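Side-chain contacts in cortical-lytic enzyme (Bacillus cereus, PDB 4S3J), which degrades spore cortex peptidoglycan during germination, as an N-acetylglucosaminidase that probably acts only on spore peptidoglycan already partly degraded: residues R232-V237 / Y245-T250; P169-T174 / L204-K209; S62-S67 / V72-L77; N81-K86 / Q93-P98. One frame throughout, in Å; residues are numbered along the deposited sequence.

Interaction 1 of 4, residues R232-V237 / Y245-T250; sequences RFLRNV and YTLSTT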
loop_
_atom_site.group_PDB
_atom_site.type_symbol
_atom_site.label_atom_id
_atom_site.label_comp_id
_atom_site.label_asym_id
_atom_site.label_seq_id
_atom_site.Cartn_x
_atom_site.Cartn_y
_atom_site.Cartn_z
ATOM N N ARG A 232 18.612 7.041 -20.158
ATOM C CA ARG A 232 20.056 7.269 -20.087
ATOM C C ARG A 232 20.475 7.802 -18.731
ATOM O O ARG A 232 21.516 7.420 -18.209
ATOM C CB ARG A 232 20.534 8.245 -21.165
ATOM C CG ARG A 232 20.436 7.763 -22.585
ATOM C CD ARG A 232 21.314 8.625 -23.471
ATOM N NE ARG A 232 20.857 10.016 -23.485
ATOM C CZ ARG A 232 19.947 10.501 -24.324
ATOM N NH1 ARG A 232 19.397 9.710 -25.241
ATOM N NH2 ARG A 232 19.591 11.781 -24.257
ATOM N N PHE A 233 19.685 8.712 -18.164
ATOM C CA PHE A 233 19.983 9.197 -16.828
ATOM C C PHE A 233 20.003 8.039 -15.829
ATOM O O PHE A 233 20.913 7.938 -15.010
ATOM C CB PHE A 233 18.962 10.259 -16.398
ATOM C CG PHE A 233 19.047 10.627 -14.947
ATOM C CD1 PHE A 233 20.140 11.316 -14.455
ATOM C CD2 PHE A 233 18.015 10.300 -14.072
ATOM C CE1 PHE A 233 20.217 11.666 -13.121
ATOM C CE2 PHE A 233 18.087 10.656 -12.734
ATOM C CZ PHE A 233 19.186 11.336 -12.260
ATOM N N LEU A 234 19.008 7.162 -15.894
ATOM C CA LEU A 234 18.953 6.054 -14.952
ATOM C C LEU A 234 20.160 5.138 -15.138
ATOM O O LEU A 234 20.748 4.701 -14.143
ATOM C CB LEU A 234 17.644 5.282 -15.105
ATOM C CG LEU A 234 16.389 6.054 -14.662
ATOM C CD1 LEU A 234 15.181 5.263 -15.094
ATOM C CD2 LEU A 234 16.363 6.317 -13.150
ATOM N N ARG A 235 20.590 4.910 -16.385
ATOM C CA ARG A 235 21.787 4.114 -16.598
ATOM C C ARG A 235 22.990 4.819 -15.996
ATOM O O ARG A 235 23.832 4.187 -15.379
ATOM C CB ARG A 235 22.050 3.833 -18.090
ATOM C CG ARG A 235 20.926 3.110 -18.809
ATOM C CD ARG A 235 21.232 2.805 -20.277
ATOM N NE ARG A 235 20.047 2.238 -20.919
ATOM C CZ ARG A 235 19.281 2.862 -21.811
ATOM N NH1 ARG A 235 19.584 4.086 -22.236
ATOM N NH2 ARG A 235 18.208 2.247 -22.299
ATOM N N ASN A 236 23.073 6.140 -16.164
ATOM C CA ASN A 236 24.218 6.876 -15.632
ATOM C C ASN A 236 24.299 6.791 -14.111
ATOM O O ASN A 236 25.379 6.638 -13.552
ATOM C CB ASN A 236 24.167 8.340 -16.054
ATOM C CG ASN A 236 24.456 8.539 -17.538
ATOM O OD1 ASN A 236 24.997 7.656 -18.213
ATOM N ND2 ASN A 236 24.078 9.705 -18.056
ATOM N N VAL A 237 23.156 6.896 -13.436
ATOM C CA VAL A 237 23.139 6.764 -11.983
ATOM C C VAL A 237 23.505 5.340 -11.565
ATOM O O VAL A 237 24.332 5.150 -10.675
ATOM C CB VAL A 237 21.756 7.122 -11.385
ATOM C CG1 VAL A 237 21.750 6.869 -9.881
ATOM C CG2 VAL A 237 21.406 8.582 -11.678
ATOM N N TYR A 245 24.509 -0.077 -2.572
ATOM C CA TYR A 245 23.417 0.835 -2.904
ATOM C C TYR A 245 22.583 0.241 -4.029
ATOM O O TYR A 245 23.096 -0.508 -4.866
ATOM C CB TYR A 245 23.915 2.225 -3.333
ATOM C CG TYR A 245 24.541 3.046 -2.225
ATOM C CD1 TYR A 245 25.774 2.695 -1.687
ATOM C CD2 TYR A 245 23.877 4.144 -1.679
ATOM C CE1 TYR A 245 26.354 3.440 -0.678
ATOM C CE2 TYR A 245 24.451 4.893 -0.668
ATOM C CZ TYR A 245 25.686 4.532 -0.166
ATOM O OH TYR A 245 26.253 5.267 0.848
ATOM N N THR A 246 21.310 0.619 -4.064
ATOM C CA THR A 246 20.377 0.211 -5.108
ATOM C C THR A 246 19.643 1.415 -5.700
ATOM O O THR A 246 19.645 2.509 -5.125
ATOM C CB THR A 246 19.331 -0.774 -4.581
ATOM O OG1 THR A 246 18.644 -0.196 -3.463
ATOM C CG2 THR A 246 20.000 -2.057 -4.165
ATOM N N LEU A 247 18.987 1.180 -6.832
ATOM C CA LEU A 247 18.262 2.206 -7.566
ATOM C C LEU A 247 16.814 1.780 -7.795
ATOM O O LEU A 247 16.552 0.634 -8.157
ATOM C CB LEU A 247 18.956 2.452 -8.903
ATOM C CG LEU A 247 18.285 3.339 -9.941
ATOM C CD1 LEU A 247 18.160 4.782 -9.409
ATOM C CD2 LEU A 247 19.094 3.318 -11.268
ATOM N N SER A 248 15.871 2.698 -7.581
ATOM C CA SER A 248 14.475 2.401 -7.839
ATOM C C SER A 248 13.761 3.594 -8.448
ATOM O O SER A 248 14.267 4.720 -8.403
ATOM C CB SER A 248 13.769 1.957 -6.544
ATOM O OG SER A 248 13.825 2.966 -5.547
ATOM N N THR A 249 12.601 3.328 -9.043
ATOM C CA THR A 249 11.779 4.364 -9.663
ATOM C C THR A 249 10.288 4.158 -9.432
ATOM O O THR A 249 9.828 3.021 -9.185
ATOM C CB THR A 249 11.978 4.407 -11.175
ATOM O OG1 THR A 249 11.691 3.111 -11.704
ATOM C CG2 THR A 249 13.411 4.851 -11.541
ATOM N N THR A 250 9.544 5.255 -9.554
ATOM C CA THR A 250 8.093 5.233 -9.590
ATOM C C THR A 250 7.581 5.134 -11.026
ATOM O O THR A 250 8.041 5.852 -11.914
ATOM C CB THR A 250 7.502 6.504 -8.925
ATOM O OG1 THR A 250 7.798 6.485 -7.523
ATOM C CG2 THR A 250 5.989 6.586 -9.130
#
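L234 and L247, from helix 227-240 and strand 246-251, build this contact together with V237 and T249; the side-chain contacts are apolar, and no hydrogen bond crosses between the segments. L234 and T249 meet tip to tip, CD2 of L234 standing 3.7 Å from CG2 of T249, with the other leucine methyl close behind. L247 instead lies across V237 at about a right angle, its CD1 4.2 Å from V237 CG1. The CG of L247 is anti to the backbone N (chi1 171°), which carries the forked end out to the helix, where CD2 also rests 3.6 Å from the carbonyl O of L234. Branched residues suit the gap: the short axes run 9.9 Å apart, a span that leucines fill from both sides.

The hydroxyls of the strand are bonded outside the two segments. T249 divides its two branches, giving the methyl to L234 while OG1 hydrogen-bonds to Q272, so a buried threonine serves both an oily and a polar neighbour. S248, whose CB points away from the helix, bonds to D214 and H216.

With N-to-C directions 158° apart, helix and strand run nearly antiparallel, as expected of the beta-alpha-beta unit 214-218, 227-240, 246-251 in the TIM barrel of glycosyl hydrolase family 18; T249 lies about 9 Å, side chain to side chain, from E220, the probable proton donor.

Interaction 2 of 4, residues P169-T174 / L204-K209; sequences PMLVIT and LQTAEK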
loop_
_atom_site.group_PDB
_atom_site.type_symbol
_atom_site.label_atom_id
_atom_site.label_comp_id
_atom_site.label_asym_id
_atom_site.label_seq_id
_atom_site.Cartn_x
_atom_site.Cartn_y
_atom_site.Cartn_z
ATOM N N PRO A 169 16.421 3.588 4.773
ATOM C CA PRO A 169 15.733 4.803 4.312
ATOM C C PRO A 169 16.025 5.072 2.839
ATOM O O PRO A 169 17.169 4.949 2.428
ATOM C CB PRO A 169 16.293 5.895 5.224
ATOM C CG PRO A 169 17.642 5.407 5.610
ATOM C CD PRO A 169 17.569 3.899 5.644
ATOM N N MET A 170 14.994 5.357 2.051
ATOM C CA MET A 170 15.169 5.720 0.635
ATOM C C MET A 170 15.431 7.206 0.477
ATOM O O MET A 170 14.895 8.035 1.229
ATOM C CB MET A 170 13.927 5.312 -0.165
ATOM C CG MET A 170 13.720 3.803 -0.279
ATOM S SD MET A 170 12.013 3.292 -0.633
ATOM C CE MET A 170 11.682 4.129 -2.169
ATOM N N LEU A 171 16.295 7.538 -0.474
ATOM C CA LEU A 171 16.480 8.916 -0.904
ATOM C C LEU A 171 15.478 9.159 -2.016
ATOM O O LEU A 171 15.704 8.770 -3.169
ATOM C CB LEU A 171 17.924 9.149 -1.370
ATOM C CG LEU A 171 18.230 10.505 -2.019
ATOM C CD1 LEU A 171 17.722 11.668 -1.202
ATOM C CD2 LEU A 171 19.722 10.674 -2.239
ATOM N N VAL A 172 14.346 9.765 -1.664
ATOM C CA VAL A 172 13.288 9.986 -2.619
ATOM C C VAL A 172 13.451 11.338 -3.297
ATOM O O VAL A 172 13.371 12.370 -2.655
ATOM C CB VAL A 172 11.890 9.933 -1.944
ATOM C CG1 VAL A 172 10.791 10.155 -2.960
ATOM C CG2 VAL A 172 11.677 8.604 -1.204
ATOM N N ILE A 173 13.676 11.310 -4.605
ATOM C CA ILE A 173 13.929 12.518 -5.378
ATOM C C ILE A 173 12.804 12.764 -6.375
ATOM O O ILE A 173 12.497 11.897 -7.198
ATOM C CB ILE A 173 15.281 12.414 -6.121
ATOM C CG1 ILE A 173 16.414 12.240 -5.113
ATOM C CG2 ILE A 173 15.556 13.659 -6.954
ATOM C CD1 ILE A 173 17.652 11.613 -5.690
ATOM N N THR A 174 12.219 13.962 -6.329
ATOM C CA THR A 174 11.126 14.328 -7.225
ATOM C C THR A 174 11.490 15.493 -8.132
ATOM O O THR A 174 12.357 16.312 -7.801
ATOM C CB THR A 174 9.847 14.741 -6.448
ATOM O OG1 THR A 174 10.149 15.765 -5.493
ATOM C CG2 THR A 174 9.265 13.552 -5.702
ATOM N N LEU A 204 24.688 11.277 -4.580
ATOM C CA LEU A 204 25.510 10.280 -3.902
ATOM C C LEU A 204 26.003 10.788 -2.547
ATOM O O LEU A 204 26.018 10.030 -1.572
ATOM C CB LEU A 204 26.705 9.890 -4.760
ATOM C CG LEU A 204 26.396 9.249 -6.107
ATOM C CD1 LEU A 204 27.672 9.082 -6.929
ATOM C CD2 LEU A 204 25.719 7.931 -5.919
ATOM N N GLN A 205 26.413 12.055 -2.480
ATOM C CA GLN A 205 26.861 12.621 -1.212
ATOM C C GLN A 205 25.713 12.698 -0.203
ATOM O O GLN A 205 25.909 12.424 0.975
ATOM C CB GLN A 205 27.448 14.021 -1.410
ATOM C CG GLN A 205 28.842 14.017 -1.993
ATOM C CD GLN A 205 29.303 15.402 -2.395
ATOM O OE1 GLN A 205 28.569 16.388 -2.245
ATOM N NE2 GLN A 205 30.527 15.487 -2.910
ATOM N N THR A 206 24.518 13.044 -0.668
ATOM C CA THR A 206 23.338 13.079 0.208
ATOM C C THR A 206 22.985 11.674 0.726
ATOM O O THR A 206 22.773 11.492 1.927
ATOM C CB THR A 206 22.122 13.702 -0.521
ATOM O OG1 THR A 206 22.420 15.050 -0.899
ATOM C CG2 THR A 206 20.883 13.699 0.369
ATOM N N ALA A 207 22.974 10.680 -0.162
ATOM C CA ALA A 207 22.675 9.302 0.228
ATOM C C ALA A 207 23.667 8.798 1.255
ATOM O O ALA A 207 23.289 8.204 2.265
ATOM C CB ALA A 207 22.679 8.401 -0.983
ATOM N N GLU A 208 24.946 9.052 1.011
ATOM C CA GLU A 208 25.965 8.579 1.915
ATOM C C GLU A 208 25.869 9.298 3.261
ATOM O O GLU A 208 26.085 8.687 4.309
ATOM C CB GLU A 208 27.340 8.767 1.279
ATOM C CG GLU A 208 28.495 8.540 2.194
ATOM C CD GLU A 208 29.797 8.778 1.471
ATOM O OE1 GLU A 208 30.223 7.879 0.719
ATOM O OE2 GLU A 208 30.364 9.877 1.629
ATOM N N LYS A 209 25.503 10.573 3.244
ATOM C CA LYS A 209 25.348 11.313 4.495
ATOM C C LYS A 209 24.257 10.732 5.420
ATOM O O LYS A 209 24.442 10.672 6.632
ATOM C CB LYS A 209 25.032 12.780 4.209
ATOM C CG LYS A 209 24.812 13.612 5.472
ATOM C CD LYS A 209 24.513 15.062 5.171
ATOM C CE LYS A 209 24.271 15.843 6.457
ATOM N NZ LYS A 209 23.945 17.273 6.199
#
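L171 of strand 168-177 and A207 of helix 193-210 bring their backbones closest, with CA atoms 6.3 Å apart. Such closeness suits alanine on the helix, since a single methyl leaves room for the strand's leucine. On the strand, L171 also exchanges backbone hydrogen bonds with D214 and H216 of the parallel neighbour 214-218, so the residue is held in the sheet while its side chain is directed at the helix. This is the layering of a TIM barrel, here that of glycosyl hydrolase family 18: helix 193-210 lies in sequence between strands 168-177 and 214-218 and packs on the outer face of strand 168-177.

A chi1 of 173° turns the fork of L171 away from its own N and spreads the two methyls over the helix. CD2 sits 3.9 Å from A207 CB and equally far from A207 N, while CD1 reaches T206 CG2 at 4.1 Å, the side chains of L171 and T206 crossing at about a right angle. T206 suits a partly exposed position because its branches differ: the methyl faces L171, and OG1 returns to the carbonyl O of N202, one turn earlier in the same helix. I203, F141 and M212 also touch L171, enclosing it in apolar groups.

Interaction 3 of 4, residues S62-S67 / V72-L77; sequences SLYRIS and VPLASL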
loop_
_atom_site.group_PDB
_atom_site.type_symbol
_atom_site.label_atom_id
_atom_site.label_comp_id
_atom_site.label_asym_id
_atom_site.label_seq_id
_atom_site.Cartn_x
_atom_site.Cartn_y
_atom_site.Cartn_z
ATOM N N SER A 62 -13.782 -19.345 -0.420
ATOM C CA SER A 62 -13.642 -20.580 -1.162
ATOM C C SER A 62 -12.464 -21.310 -0.562
ATOM O O SER A 62 -11.643 -20.697 0.130
ATOM C CB SER A 62 -13.406 -20.297 -2.643
ATOM O OG SER A 62 -12.180 -19.588 -2.821
ATOM N N LEU A 63 -12.356 -22.609 -0.813
ATOM C CA LEU A 63 -11.193 -23.333 -0.338
ATOM C C LEU A 63 -9.942 -22.781 -0.990
ATOM O O LEU A 63 -8.910 -22.670 -0.355
ATOM C CB LEU A 63 -11.328 -24.831 -0.602
ATOM C CG LEU A 63 -12.315 -25.606 0.271
ATOM C CD1 LEU A 63 -12.324 -27.075 -0.160
ATOM C CD2 LEU A 63 -11.974 -25.497 1.763
ATOM N N TYR A 64 -10.043 -22.408 -2.257
ATOM C CA TYR A 64 -8.915 -21.790 -2.937
ATOM C C TYR A 64 -8.434 -20.524 -2.197
ATOM O O TYR A 64 -7.233 -20.369 -1.930
ATOM C CB TYR A 64 -9.283 -21.453 -4.383
ATOM C CG TYR A 64 -8.168 -20.732 -5.090
ATOM C CD1 TYR A 64 -7.073 -21.422 -5.581
ATOM C CD2 TYR A 64 -8.199 -19.353 -5.231
ATOM C CE1 TYR A 64 -6.040 -20.747 -6.215
ATOM C CE2 TYR A 64 -7.184 -18.683 -5.851
ATOM C CZ TYR A 64 -6.110 -19.384 -6.341
ATOM O OH TYR A 64 -5.100 -18.681 -6.959
ATOM N N ARG A 65 -9.355 -19.628 -1.852
ATOM C CA ARG A 65 -8.971 -18.389 -1.162
ATOM C C ARG A 65 -8.320 -18.691 0.184
ATOM O O ARG A 65 -7.301 -18.110 0.544
ATOM C CB ARG A 65 -10.173 -17.461 -0.946
ATOM C CG ARG A 65 -9.798 -16.179 -0.201
ATOM C CD ARG A 65 -11.016 -15.311 0.119
ATOM N NE ARG A 65 -10.676 -14.149 0.948
ATOM C CZ ARG A 65 -10.239 -12.983 0.466
ATOM N NH1 ARG A 65 -10.082 -12.832 -0.836
ATOM N NH2 ARG A 65 -9.956 -11.968 1.295
ATOM N N ILE A 66 -8.928 -19.589 0.945
ATOM C CA ILE A 66 -8.412 -19.884 2.269
ATOM C C ILE A 66 -7.002 -20.492 2.185
ATOM O O ILE A 66 -6.134 -20.193 3.019
ATOM C CB ILE A 66 -9.391 -20.826 3.015
ATOM C CG1 ILE A 66 -10.740 -20.129 3.203
ATOM C CG2 ILE A 66 -8.795 -21.300 4.349
ATOM C CD1 ILE A 66 -11.886 -21.086 3.520
ATOM N N SER A 67 -6.778 -21.352 1.193
ATOM C CA SER A 67 -5.458 -21.944 0.982
ATOM C C SER A 67 -4.438 -20.860 0.611
ATOM O O SER A 67 -3.305 -20.901 1.083
ATOM C CB SER A 67 -5.527 -23.052 -0.072
ATOM O OG SER A 67 -5.785 -22.577 -1.377
ATOM N N VAL A 72 -1.049 -22.648 2.390
ATOM C CA VAL A 72 -1.172 -24.112 2.422
ATOM C C VAL A 72 -1.628 -24.643 1.067
ATOM O O VAL A 72 -2.516 -24.074 0.450
ATOM C CB VAL A 72 -2.170 -24.564 3.516
ATOM C CG1 VAL A 72 -1.707 -24.125 4.880
ATOM C CG2 VAL A 72 -3.530 -24.028 3.258
ATOM N N PRO A 73 -0.992 -25.702 0.558
ATOM C CA PRO A 73 -1.499 -26.195 -0.727
ATOM C C PRO A 73 -2.984 -26.561 -0.691
ATOM O O PRO A 73 -3.454 -27.125 0.294
ATOM C CB PRO A 73 -0.652 -27.446 -0.993
ATOM C CG PRO A 73 0.561 -27.298 -0.147
ATOM C CD PRO A 73 0.162 -26.474 1.048
ATOM N N LEU A 74 -3.713 -26.231 -1.750
ATOM C CA LEU A 74 -5.156 -26.444 -1.779
ATOM C C LEU A 74 -5.527 -27.921 -1.601
ATOM O O LEU A 74 -6.491 -28.240 -0.904
ATOM C CB LEU A 74 -5.738 -25.904 -3.086
ATOM C CG LEU A 74 -7.217 -26.196 -3.341
ATOM C CD1 LEU A 74 -8.091 -25.692 -2.216
ATOM C CD2 LEU A 74 -7.669 -25.654 -4.693
ATOM N N ALA A 75 -4.776 -28.820 -2.228
ATOM C CA ALA A 75 -5.058 -30.256 -2.086
ATOM C C ALA A 75 -4.943 -30.712 -0.640
ATOM O O ALA A 75 -5.711 -31.561 -0.199
ATOM C CB ALA A 75 -4.120 -31.078 -2.959
ATOM N N SER A 76 -3.959 -30.189 0.090
ATOM C CA SER A 76 -3.776 -30.569 1.490
ATOM C C SER A 76 -4.922 -30.064 2.356
ATOM O O SER A 76 -5.408 -30.776 3.222
ATOM C CB SER A 76 -2.456 -30.039 2.036
ATOM O OG SER A 76 -1.366 -30.512 1.264
ATOM N N LEU A 77 -5.338 -28.824 2.133
ATOM C CA LEU A 77 -6.449 -28.247 2.906
ATOM C C LEU A 77 -7.727 -29.012 2.662
ATOM O O LEU A 77 -8.466 -29.311 3.594
ATOM C CB LEU A 77 -6.643 -26.778 2.532
ATOM C CG LEU A 77 -7.810 -26.044 3.185
ATOM C CD1 LEU A 77 -7.607 -25.966 4.672
ATOM C CD2 LEU A 77 -7.942 -24.612 2.593
#
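S67, packed against V72 and L74, turns its hydroxyl back to its own helix, where OG donates to Y64 O at 2.7 Å. A chi1 of 69° sets OG between the backbone N and the carbonyl carbon, and the bond arrives tilted from the carbonyl plane of Y64. Serine fits this buried place because it is small and can satisfy its own polar atom, letting L74 CB approach OG to 3.7 Å.

The backbone hydrogen bond across the contact runs from V72 N to S67 O, 3.1 Å long and nearly straight at 161°, in the carbonyl plane. It ties the end of the first segment to the start of the second. Farther back, S62 is the N-cap of helix 63-70, its OG accepting from R65 N.

Leucines fill the space between the helices. L74 sends CD1 to within 3.7 Å of L63 CB and lies against the L63 carbonyl, while its CD2 reaches the edge of the Y64 ring near the ring plane. L77, crossing I66 at about a right angle, places CD2 3.8 Å from I66 CG2 and 3.7 Å from both S67 N and L63 O, so one methyl touches three residues of the first helix.

This is the paired-helix layer of a LysM domain. L63 and I66 also rest on L95 of strand 94-96, while on another side of helix 63-70 Y64 OH bonds E399, and R65 reaches S392, joining the layer to helix 387-400 of the catalytic barrel.

Interaction 4 of 4, residues N81-K86 / Q93-P98; sequences NNLSLK and QQLYVP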
loop_
_atom_site.group_PDB
_atom_site.type_symbol
_atom_site.label_atom_id
_atom_site.label_comp_id
_atom_site.label_asym_id
_atom_site.label_seq_id
_atom_site.Cartn_x
_atom_site.Cartn_y
_atom_site.Cartn_z
ATOM N N ASN A 81 -9.751 -31.981 5.479
ATOM C CA ASN A 81 -11.126 -31.680 5.871
ATOM C C ASN A 81 -12.160 -32.572 5.195
ATOM O O ASN A 81 -13.363 -32.346 5.341
ATOM C CB ASN A 81 -11.449 -30.215 5.550
ATOM C CG ASN A 81 -10.779 -29.243 6.514
ATOM O OD1 ASN A 81 -11.199 -29.102 7.674
ATOM N ND2 ASN A 81 -9.755 -28.537 6.024
ATOM N N ASN A 82 -11.693 -33.573 4.446
ATOM C CA ASN A 82 -12.572 -34.469 3.696
ATOM C C ASN A 82 -13.513 -33.705 2.775
ATOM O O ASN A 82 -14.714 -33.954 2.751
ATOM C CB ASN A 82 -13.394 -35.368 4.628
ATOM C CG ASN A 82 -14.049 -36.509 3.883
ATOM O OD1 ASN A 82 -13.586 -36.916 2.803
ATOM N ND2 ASN A 82 -15.140 -37.020 4.432
ATOM N N LEU A 83 -12.968 -32.732 2.048
ATOM C CA LEU A 83 -13.763 -31.907 1.136
ATOM C C LEU A 83 -13.219 -31.991 -0.278
ATOM O O LEU A 83 -12.052 -32.320 -0.470
ATOM C CB LEU A 83 -13.777 -30.436 1.587
ATOM C CG LEU A 83 -14.347 -30.126 2.969
ATOM C CD1 LEU A 83 -14.141 -28.647 3.316
ATOM C CD2 LEU A 83 -15.819 -30.492 3.038
ATOM N N SER A 84 -14.060 -31.676 -1.261
ATOM C CA SER A 84 -13.617 -31.571 -2.652
ATOM C C SER A 84 -13.032 -30.182 -2.888
ATOM O O SER A 84 -13.384 -29.231 -2.182
ATOM C CB SER A 84 -14.775 -31.841 -3.611
ATOM O OG SER A 84 -15.624 -30.712 -3.712
ATOM N N LEU A 85 -12.169 -30.066 -3.898
ATOM C CA LEU A 85 -11.451 -28.821 -4.172
ATOM C C LEU A 85 -12.352 -27.602 -4.429
ATOM O O LEU A 85 -11.952 -26.472 -4.145
ATOM C CB LEU A 85 -10.504 -29.021 -5.368
ATOM C CG LEU A 85 -9.396 -30.067 -5.173
ATOM C CD1 LEU A 85 -8.599 -30.291 -6.459
ATOM C CD2 LEU A 85 -8.464 -29.680 -4.043
ATOM N N LYS A 86 -13.552 -27.832 -4.955
ATOM C CA LYS A 86 -14.527 -26.764 -5.216
ATOM C C LYS A 86 -15.760 -26.878 -4.320
ATOM O O LYS A 86 -16.824 -26.350 -4.644
ATOM C CB LYS A 86 -14.968 -26.745 -6.686
ATOM C CG LYS A 86 -13.935 -26.232 -7.681
ATOM C CD LYS A 86 -14.653 -25.490 -8.819
ATOM C CE LYS A 86 -13.706 -24.710 -9.721
ATOM N NZ LYS A 86 -14.453 -24.019 -10.823
ATOM N N GLN A 93 -18.937 -22.465 8.947
ATOM C CA GLN A 93 -18.370 -23.806 8.799
ATOM C C GLN A 93 -16.960 -23.842 9.372
ATOM O O GLN A 93 -16.139 -22.974 9.070
ATOM C CB GLN A 93 -18.348 -24.199 7.319
ATOM C CG GLN A 93 -17.889 -25.605 7.032
ATOM C CD GLN A 93 -17.974 -25.954 5.565
ATOM O OE1 GLN A 93 -18.607 -25.247 4.783
ATOM N NE2 GLN A 93 -17.340 -27.049 5.181
ATOM N N GLN A 94 -16.674 -24.849 10.179
ATOM C CA GLN A 94 -15.369 -24.997 10.796
ATOM C C GLN A 94 -14.433 -25.827 9.934
ATOM O O GLN A 94 -14.775 -26.947 9.548
ATOM C CB GLN A 94 -15.515 -25.645 12.173
ATOM C CG GLN A 94 -14.201 -25.941 12.862
ATOM C CD GLN A 94 -14.383 -26.666 14.176
ATOM O OE1 GLN A 94 -15.361 -27.393 14.361
ATOM N NE2 GLN A 94 -13.395 -26.556 15.056
ATOM N N LEU A 95 -13.217 -25.314 9.709
ATOM C CA LEU A 95 -12.183 -26.046 8.979
ATOM C C LEU A 95 -10.897 -26.191 9.790
ATOM O O LEU A 95 -10.512 -25.297 10.563
ATOM C CB LEU A 95 -11.840 -25.332 7.663
ATOM C CG LEU A 95 -12.987 -25.131 6.684
ATOM C CD1 LEU A 95 -12.499 -24.267 5.510
ATOM C CD2 LEU A 95 -13.536 -26.446 6.175
ATOM N N TYR A 96 -10.200 -27.302 9.556
ATOM C CA TYR A 96 -8.860 -27.490 10.078
ATOM C C TYR A 96 -7.882 -26.955 9.017
ATOM O O TYR A 96 -7.987 -27.314 7.834
ATOM C CB TYR A 96 -8.562 -28.966 10.390
ATOM C CG TYR A 96 -7.170 -29.156 10.941
ATOM C CD1 TYR A 96 -6.096 -29.340 10.106
ATOM C CD2 TYR A 96 -6.931 -29.090 12.308
ATOM C CE1 TYR A 96 -4.815 -29.474 10.606
ATOM C CE2 TYR A 96 -5.651 -29.216 12.823
ATOM C CZ TYR A 96 -4.590 -29.397 11.950
ATOM O OH TYR A 96 -3.293 -29.525 12.414
ATOM N N VAL A 97 -6.957 -26.097 9.435
ATOM C CA VAL A 97 -6.002 -25.466 8.517
ATOM C C VAL A 97 -4.570 -25.848 8.909
ATOM O O VAL A 97 -4.091 -25.451 9.972
ATOM C CB VAL A 97 -6.142 -23.931 8.509
ATOM C CG1 VAL A 97 -5.199 -23.295 7.475
ATOM C CG2 VAL A 97 -7.547 -23.514 8.180
ATOM N N PRO A 98 -3.891 -26.653 8.078
ATOM C CA PRO A 98 -2.512 -27.011 8.438
ATOM C C PRO A 98 -1.599 -25.799 8.454
ATOM O O PRO A 98 -1.970 -24.778 7.869
ATOM C CB PRO A 98 -2.086 -27.969 7.324
ATOM C CG PRO A 98 -3.365 -28.484 6.731
ATOM C CD PRO A 98 -4.358 -27.370 6.880
#
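N81 grips Y96 twice, its side-chain amide pairing with the backbone of one strand residue. OD1 accepts from Y96 N at 2.8 Å, the N-H pointing almost straight at it (166°) and meeting a lone pair in the carbonyl plane. ND2 donates to Y96 O, also at 2.8 Å, on a lone pair of that oxygen, though slightly tilted from the amide plane of N81. The same ND2 also bonds L77 O, near the end of helix 74-80. A chi1 of -74° leaves the amide beside its own backbone N, facing the strand. Asparagine suits this place because its amide offers a donor and an acceptor side by side, spaced to match the N-H and C=O of a single residue in an extended strand. Y96 turns its N and O to N81, whereas its neighbour L95 uses its backbone to pair with Y55 of strand 54-56, so the two edges of strand 94-96 are served from different sides.

Apolar packing continues beside the amide. L83 crosses L95 at about a right angle, CD1 standing 3.7 Å from L95 CD2, and L63 of helix 63-70 touches both leucines. L83 CD1 also lies 4.0 Å from Q93 NE2, a mere contact; Q93 OE1 is satisfied by H90 N.

Just after N81 the helix ends in a Schellman motif with N82 as its C-prime residue: L83 N bonds A78 O, and N82 N bonds K79 O. Asparagine tolerates the required positive phi. Here the second helix's end and the final strand of the LysM beta-alpha-alpha-beta fold are joined.

How the interactions relate
Along the chain the contacts come in the order 3, 4, 2, 1, each closing before the next opens, so none nest or cross. Interaction 3 closes the short connection between helices 63-70 and 74-80; interaction 4 then closes the loop leading to strand 94-96, and the two touch, as where L74 meets L85, within one LysM domain. Interaction 2 closes a longer segment in the family 18 barrel, binding strand 168-177 to helix 193-210, and interaction 1 ties the next helix to its following strand. These two also touch, Y245 packing on A207 and E208. The pairs stay apart, interactions 1 and 3 having centres about 40 Å from each other.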